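PDB 5VM8: ribosomal RNA small subunit methyltransferase E from Neisseria gonorrhoeae, which probably methylates N3 of a uridine in 16S ribosomal RNA, with S-adenosyl methionine as the methyl donor. Local coordinates for residues K174-L185 against A213-G224. Numbering follows the deposited sequence.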
ATOM      1  N   LYS A 174       1.365   0.668  18.378  1.00 43.47           N
ATOM      2  CA  LYS A 174       2.318   1.600  17.781  1.00 45.96           C
ATOM      3  C   LYS A 174       3.704   0.977  17.872  1.00 46.83           C
ATOM      4  O   LYS A 174       4.248   0.798  18.969  1.00 50.66           O
ATOM      5  CB  LYS A 174       2.238   2.960  18.471  1.00 45.17           C
ATOM      6  CG  LYS A 174       0.804   3.494  18.514  1.00 48.86           C
ATOM      7  CD  LYS A 174       0.727   4.940  19.057  1.00 54.74           C
ATOM      8  CE  LYS A 174       0.620   4.996  20.580  1.00 56.15           C
ATOM      9  NZ  LYS A 174      -0.724   4.593  21.068  1.00 57.70           N
ATOM     10  N   LEU A 175       4.246   0.636  16.714  1.00 45.04           N
ATOM     11  CA  LEU A 175       5.439  -0.173  16.570  1.00 37.97           C
ATOM     12  C   LEU A 175       6.464   0.593  15.749  1.00 46.49           C
ATOM     13  O   LEU A 175       6.120   1.208  14.736  1.00 49.74           O
ATOM     14  CB  LEU A 175       5.083  -1.501  15.881  1.00 36.93           C
ATOM     15  CG  LEU A 175       4.028  -2.311  16.641  1.00 45.89           C
ATOM     16  CD1 LEU A 175       3.784  -3.645  15.961  1.00 49.62           C
ATOM     17  CD2 LEU A 175       4.394  -2.529  18.130  1.00 38.99           C
ATOM     18  N   ILE A 176       7.722   0.554  16.188  1.00 36.78           N
ATOM     19  CA  ILE A 176       8.836   1.076  15.418  1.00 36.31           C
ATOM     20  C   ILE A 176       9.895  -0.012  15.316  1.00 45.55           C
ATOM     21  O   ILE A 176      10.225  -0.660  16.320  1.00 47.74           O
ATOM     22  CB  ILE A 176       9.402   2.381  16.032  1.00 37.13           C
ATOM     23  CG1 ILE A 176      10.551   2.903  15.183  1.00 36.78           C
ATOM     24  CG2 ILE A 176       9.831   2.188  17.483  1.00 38.58           C
ATOM     25  CD1 ILE A 176      11.131   4.252  15.644  1.00 37.80           C
ATOM     26  N   MET A 177      10.373  -0.262  14.093  1.00 47.02           N
ATOM     27  CA  MET A 177      11.473  -1.204  13.884  1.00 47.45           C
ATOM     28  C   MET A 177      12.772  -0.570  14.322  1.00 44.23           C
ATOM     29  O   MET A 177      13.255   0.384  13.710  1.00 45.14           O
ATOM     30  CB  MET A 177      11.585  -1.650  12.432  1.00 52.34           C
ATOM     31  CG  MET A 177      10.446  -2.504  11.979  1.00 60.92           C
ATOM     32  SD  MET A 177      10.991  -3.835  10.884  1.00 63.82           S
ATOM     33  CE  MET A 177      12.349  -4.529  11.825  1.00 69.36           C
ATOM     34  N   SER A 178      13.337  -1.111  15.377  1.00 32.67           N
ATOM     35  CA  SER A 178      14.542  -0.553  15.933  1.00 36.53           C
ATOM     36  C   SER A 178      15.097  -1.592  16.861  1.00 44.91           C
ATOM     37  O   SER A 178      14.337  -2.376  17.426  1.00 44.77           O
ATOM     38  CB  SER A 178      14.253   0.747  16.708  1.00 40.42           C
ATOM     39  OG  SER A 178      15.390   1.154  17.432  1.00 46.12           O
ATOM     40  N   ILE A 179      16.417  -1.556  17.059  1.00 51.77           N
ATOM     41  CA  ILE A 179      17.045  -2.528  17.929  1.00 49.88           C
ATOM     42  C   ILE A 179      17.149  -2.008  19.345  1.00 54.77           C
ATOM     43  O   ILE A 179      17.561  -2.747  20.243  1.00 57.89           O
ATOM     44  CB  ILE A 179      18.441  -2.882  17.384  1.00 56.00           C
ATOM     45  CG1 ILE A 179      18.843  -4.307  17.788  1.00 62.69           C
ATOM     46  CG2 ILE A 179      19.474  -1.848  17.864  1.00 61.94           C
ATOM     47  CD1 ILE A 179      19.864  -4.936  16.847  1.00 69.64           C
ATOM     48  N   ASN A 180      16.758  -0.762  19.580  1.00 63.67           N
ATOM     49  CA  ASN A 180      16.979  -0.089  20.854  1.00 61.01           C
ATOM     50  C   ASN A 180      15.695  -0.082  21.669  1.00 60.37           C
ATOM     51  O   ASN A 180      14.640   0.328  21.169  1.00 61.38           O
ATOM     52  CB  ASN A 180      17.498   1.324  20.606  1.00 52.90           C
ATOM     53  CG  ASN A 180      18.840   1.321  19.883  1.00 57.58           C
ATOM     54  OD1 ASN A 180      19.799   0.686  20.326  1.00 63.52           O
ATOM     55  ND2 ASN A 180      18.902   2.014  18.747  1.00 54.66           N
ATOM     56  N   ARG A 181      15.797  -0.516  22.928  1.00 61.91           N
ATOM     57  CA  ARG A 181      14.659  -0.625  23.841  1.00 56.38           C
ATOM     58  C   ARG A 181      13.554  -1.480  23.224  1.00 55.22           C
ATOM     59  O   ARG A 181      12.380  -1.103  23.206  1.00 56.23           O
ATOM     60  CB  ARG A 181      14.148   0.763  24.221  1.00 58.86           C
ATOM     61  CG  ARG A 181      15.145   1.567  25.049  1.00 66.25           C
ATOM     62  CD  ARG A 181      14.510   2.803  25.660  1.00 70.08           C
ATOM     63  NE  ARG A 181      14.454   3.891  24.688  1.00 74.16           N
ATOM     64  CZ  ARG A 181      14.290   5.170  25.010  1.00 75.83           C
ATOM     65  NH1 ARG A 181      14.253   6.105  24.066  1.00 73.06           N
ATOM     66  NH2 ARG A 181      14.166   5.506  26.282  1.00 78.40           N
ATOM     67  N   ALA A 182      13.943  -2.666  22.746  1.00 56.33           N
ATOM     68  CA  ALA A 182      13.100  -3.517  21.921  1.00 56.85           C
ATOM     69  C   ALA A 182      12.674  -4.816  22.596  1.00 59.87           C
ATOM     70  O   ALA A 182      13.297  -5.302  23.540  1.00 67.59           O
ATOM     71  CB  ALA A 182      13.823  -3.876  20.624  1.00 53.71           C
ATOM     72  N   CYS A 183      11.612  -5.387  22.032  1.00 51.16           N
ATOM     73  CA  CYS A 183      11.106  -6.733  22.281  1.00 54.36           C
ATOM     74  C   CYS A 183      10.812  -7.379  20.925  1.00 49.93           C
ATOM     75  O   CYS A 183      10.856  -6.728  19.877  1.00 48.97           O
ATOM     76  CB  CYS A 183       9.842  -6.725  23.158  1.00 45.35           C
ATOM     77  SG  CYS A 183       8.298  -6.114  22.340  1.00 49.37           S
ATOM     78  N   LYS A 184      10.545  -8.677  20.925  1.00 48.74           N
ATOM     79  CA  LYS A 184      10.196  -9.243  19.640  1.00 46.85           C
ATOM     80  C   LYS A 184       8.769  -8.843  19.304  1.00 52.30           C
ATOM     81  O   LYS A 184       7.960  -8.527  20.180  1.00 49.75           O
ATOM     82  CB  LYS A 184      10.322 -10.765  19.650  1.00 49.48           C
ATOM     83  CG  LYS A 184      11.709 -11.268  20.008  1.00 52.99           C
ATOM     84  CD  LYS A 184      11.720 -12.774  20.221  1.00 59.96           C
ATOM     85  CE  LYS A 184      11.994 -13.493  18.928  1.00 59.07           C
ATOM     86  NZ  LYS A 184      13.053 -12.754  18.218  1.00 60.24           N
ATOM     87  N   LEU A 185       8.469  -8.877  18.010  1.00 56.58           N
ATOM     88  CA  LEU A 185       7.127  -8.574  17.530  1.00 52.38           C
ATOM     89  C   LEU A 185       6.112  -9.565  18.065  1.00 57.06           C
ATOM     90  O   LEU A 185       4.958  -9.199  18.310  1.00 63.86           O
ATOM     91  CB  LEU A 185       7.129  -8.585  16.003  1.00 48.87           C
ATOM     92  CG  LEU A 185       5.903  -8.139  15.230  1.00 44.63           C
ATOM     93  CD1 LEU A 185       5.584  -6.688  15.497  1.00 43.45           C
ATOM     94  CD2 LEU A 185       6.181  -8.387  13.760  1.00 37.64           C
ATOM     95  N   ALA A 213       9.734   8.737  19.278  1.00 45.01           N
ATOM     96  CA  ALA A 213       8.831   7.609  19.102  1.00 43.42           C
ATOM     97  C   ALA A 213       8.541   6.940  20.436  1.00 43.99           C
ATOM     98  O   ALA A 213       7.378   6.677  20.763  1.00 49.30           O
ATOM     99  CB  ALA A 213       9.423   6.615  18.095  1.00 36.19           C
ATOM    100  N   PHE A 214       9.572   6.734  21.253  1.00 47.46           N
ATOM    101  CA  PHE A 214       9.365   6.165  22.584  1.00 52.62           C
ATOM    102  C   PHE A 214       8.408   7.040  23.408  1.00 57.42           C
ATOM    103  O   PHE A 214       7.494   6.536  24.075  1.00 59.51           O
ATOM    104  CB  PHE A 214      10.731   6.006  23.270  1.00 62.17           C
ATOM    105  CG  PHE A 214      10.676   5.410  24.664  1.00 71.70           C
ATOM    106  CD1 PHE A 214      10.268   6.158  25.755  1.00 72.49           C
ATOM    107  CD2 PHE A 214      11.071   4.091  24.881  1.00 69.36           C
ATOM    108  CE1 PHE A 214      10.225   5.598  27.016  1.00 74.12           C
ATOM    109  CE2 PHE A 214      11.038   3.535  26.141  1.00 68.84           C
ATOM    110  CZ  PHE A 214      10.614   4.289  27.210  1.00 71.86           C
ATOM    111  N   GLU A 215       8.617   8.359  23.389  1.00 55.72           N
ATOM    112  CA  GLU A 215       7.714   9.270  24.097  1.00 54.00           C
ATOM    113  C   GLU A 215       6.316   9.312  23.474  1.00 50.11           C
ATOM    114  O   GLU A 215       5.332   9.545  24.181  1.00 51.89           O
ATOM    115  CB  GLU A 215       8.335  10.668  24.149  1.00 60.77           C
ATOM    116  CG  GLU A 215       9.552  10.753  25.050  1.00 65.71           C
ATOM    117  CD  GLU A 215      10.329  12.024  24.826  1.00 76.15           C
ATOM    118  OE1 GLU A 215       9.909  12.816  23.953  1.00 82.56           O
ATOM    119  OE2 GLU A 215      11.342  12.242  25.526  1.00 80.25           O
ATOM    120  N   ALA A 216       6.197   9.130  22.160  1.00 44.48           N
ATOM    121  CA  ALA A 216       4.872   9.049  21.543  1.00 48.82           C
ATOM    122  C   ALA A 216       4.170   7.713  21.807  1.00 49.32           C
ATOM    123  O   ALA A 216       3.102   7.468  21.242  1.00 47.74           O
ATOM    124  CB  ALA A 216       4.961   9.272  20.031  1.00 44.22           C
ATOM    125  N   GLY A 217       4.753   6.841  22.622  1.00 48.41           N
ATOM    126  CA  GLY A 217       4.134   5.576  22.947  1.00 47.22           C
ATOM    127  C   GLY A 217       4.438   4.435  22.000  1.00 49.27           C
ATOM    128  O   GLY A 217       3.748   3.418  22.052  1.00 48.39           O
ATOM    129  N   PHE A 218       5.451   4.567  21.147  1.00 40.18           N
ATOM    130  CA  PHE A 218       5.804   3.514  20.212  1.00 35.96           C
ATOM    131  C   PHE A 218       6.657   2.451  20.875  1.00 45.23           C
ATOM    132  O   PHE A 218       7.578   2.766  21.636  1.00 48.35           O
ATOM    133  CB  PHE A 218       6.563   4.083  19.024  1.00 36.12           C
ATOM    134  CG  PHE A 218       5.678   4.664  17.977  1.00 37.95           C
ATOM    135  CD1 PHE A 218       5.153   5.962  18.138  1.00 39.87           C
ATOM    136  CD2 PHE A 218       5.380   3.941  16.831  1.00 34.22           C
ATOM    137  CE1 PHE A 218       4.332   6.513  17.172  1.00 45.32           C
ATOM    138  CE2 PHE A 218       4.571   4.482  15.857  1.00 38.36           C
ATOM    139  CZ  PHE A 218       4.047   5.777  16.017  1.00 45.04           C
ATOM    140  N   GLN A 219       6.339   1.183  20.589  1.00 42.37           N
ATOM    141  CA  GLN A 219       7.128   0.056  21.069  1.00 42.25           C
ATOM    142  C   GLN A 219       8.104  -0.362  19.976  1.00 43.51           C
ATOM    143  O   GLN A 219       7.707  -0.546  18.812  1.00 43.25           O
ATOM    144  CB  GLN A 219       6.250  -1.129  21.474  1.00 38.91           C
ATOM    145  CG  GLN A 219       7.052  -2.424  21.765  1.00 48.24           C
ATOM    146  CD  GLN A 219       8.028  -2.318  22.959  1.00 51.15           C
ATOM    147  OE1 GLN A 219       7.616  -2.143  24.108  1.00 51.59           O
ATOM    148  NE2 GLN A 219       9.319  -2.449  22.680  1.00 51.56           N
ATOM    149  N   ALA A 220       9.381  -0.460  20.348  1.00 43.40           N
ATOM    150  CA  ALA A 220      10.432  -0.898  19.439  1.00 46.50           C
ATOM    151  C   ALA A 220      10.434  -2.427  19.327  1.00 48.81           C
ATOM    152  O   ALA A 220      10.380  -3.136  20.340  1.00 50.79           O
ATOM    153  CB  ALA A 220      11.784  -0.370  19.912  1.00 39.19           C
ATOM    154  N   VAL A 221      10.489  -2.928  18.091  1.00 46.24           N
ATOM    155  CA  VAL A 221      10.357  -4.357  17.786  1.00 47.95           C
ATOM    156  C   VAL A 221      11.509  -4.830  16.909  1.00 47.82           C
ATOM    157  O   VAL A 221      12.016  -4.078  16.070  1.00 44.86           O
ATOM    158  CB  VAL A 221       9.030  -4.698  17.072  1.00 39.47           C
ATOM    159  CG1 VAL A 221       7.835  -4.538  18.012  1.00 37.89           C
ATOM    160  CG2 VAL A 221       8.882  -3.836  15.840  1.00 29.33           C
ATOM    161  N   THR A 222      11.952  -6.061  17.153  1.00 45.19           N
ATOM    162  CA  THR A 222      12.877  -6.786  16.297  1.00 46.52           C
ATOM    163  C   THR A 222      12.204  -8.063  15.808  1.00 42.31           C
ATOM    164  O   THR A 222      11.257  -8.550  16.423  1.00 41.13           O
ATOM    165  CB  THR A 222      14.152  -7.197  17.013  1.00 46.04           C
ATOM    166  OG1 THR A 222      13.807  -8.154  18.011  1.00 48.08           O
ATOM    167  CG2 THR A 222      14.887  -5.997  17.607  1.00 44.18           C
ATOM    168  N   LEU A 223      12.658  -8.566  14.661  1.00 46.71           N
ATOM    169  CA  LEU A 223      12.254  -9.875  14.153  1.00 47.31           C
ATOM    170  C   LEU A 223      13.481 -10.730  13.915  1.00 60.48           C
ATOM    171  O   LEU A 223      14.201 -10.512  12.938  1.00 77.81           O
ATOM    172  CB  LEU A 223      11.488  -9.796  12.846  1.00 43.66           C
ATOM    173  CG  LEU A 223      11.038  -8.550  12.183  1.00 43.58           C
ATOM    174  CD1 LEU A 223      11.450  -8.650  10.741  1.00 45.03           C
ATOM    175  CD2 LEU A 223       9.533  -8.591  12.335  1.00 40.92           C
ATOM    176  N   GLY A 224      13.699 -11.728  14.737  1.00 58.93           N
ATOM    177  CA  GLY A 224      14.755 -12.677  14.453  1.00 59.64           C
ATOM    178  C   GLY A 224      16.120 -12.220  14.927  1.00 55.01           C
ATOM    179  O   GLY A 224      16.337 -11.076  15.311  1.00 51.85           O
TER
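The guanidinium of Arg181 lies flat on one face of the Phe214 ring, the planes 13° apart and CZ 3.8 Å from the ring centroid: a stacked cation-pi pair. A bend at chi3 (-82°) turns the arginine's end over the phenyl, while NH1 makes a weak hydrogen bond to Gln211 in the same helix as Phe214. On the Phe218 ring, Lys174 CB sits over one face in a CH-pi contact, 3.8 Å from the centroid; Leu175 C and Ala216 CB lie at the edge, in the ring plane. The amide of Gln219 is held by its own strand: NE2 donates in the amide plane to Ala220 O (2.7 Å), and Cys183 SG sits over one amide face, 3.8 Å from Gln219 NE2. Ala220 O takes two donors, since Cys183 N also reaches it.

Between the strands, Gln219 N to Lys174 O (2.7 Å, nearly straight at 174°), Ile176 N to Gln219 O and Val221 N to Ile176 O form the ladder on one flank of 219-222. Thr222 N to Cys183 O (3.0 Å) and Leu185 N to Thr222 O continue the one on the other. Val221 CG1 is met by Leu175 CD2 and Leu185 CD1, each at 4.0 Å, and the Leu185 and Leu223 side chains lie side by side, CD2 methyls in contact. Gly217, with positive phi, closes helix 207-215 in a Schellman motif and leads into the strand. Strand 219-222 lies between 173-177 and 182-184, the edge strand within this chain, all parallel, in the SPOUT domain, the methyltransferase fold known for its trefoil knot.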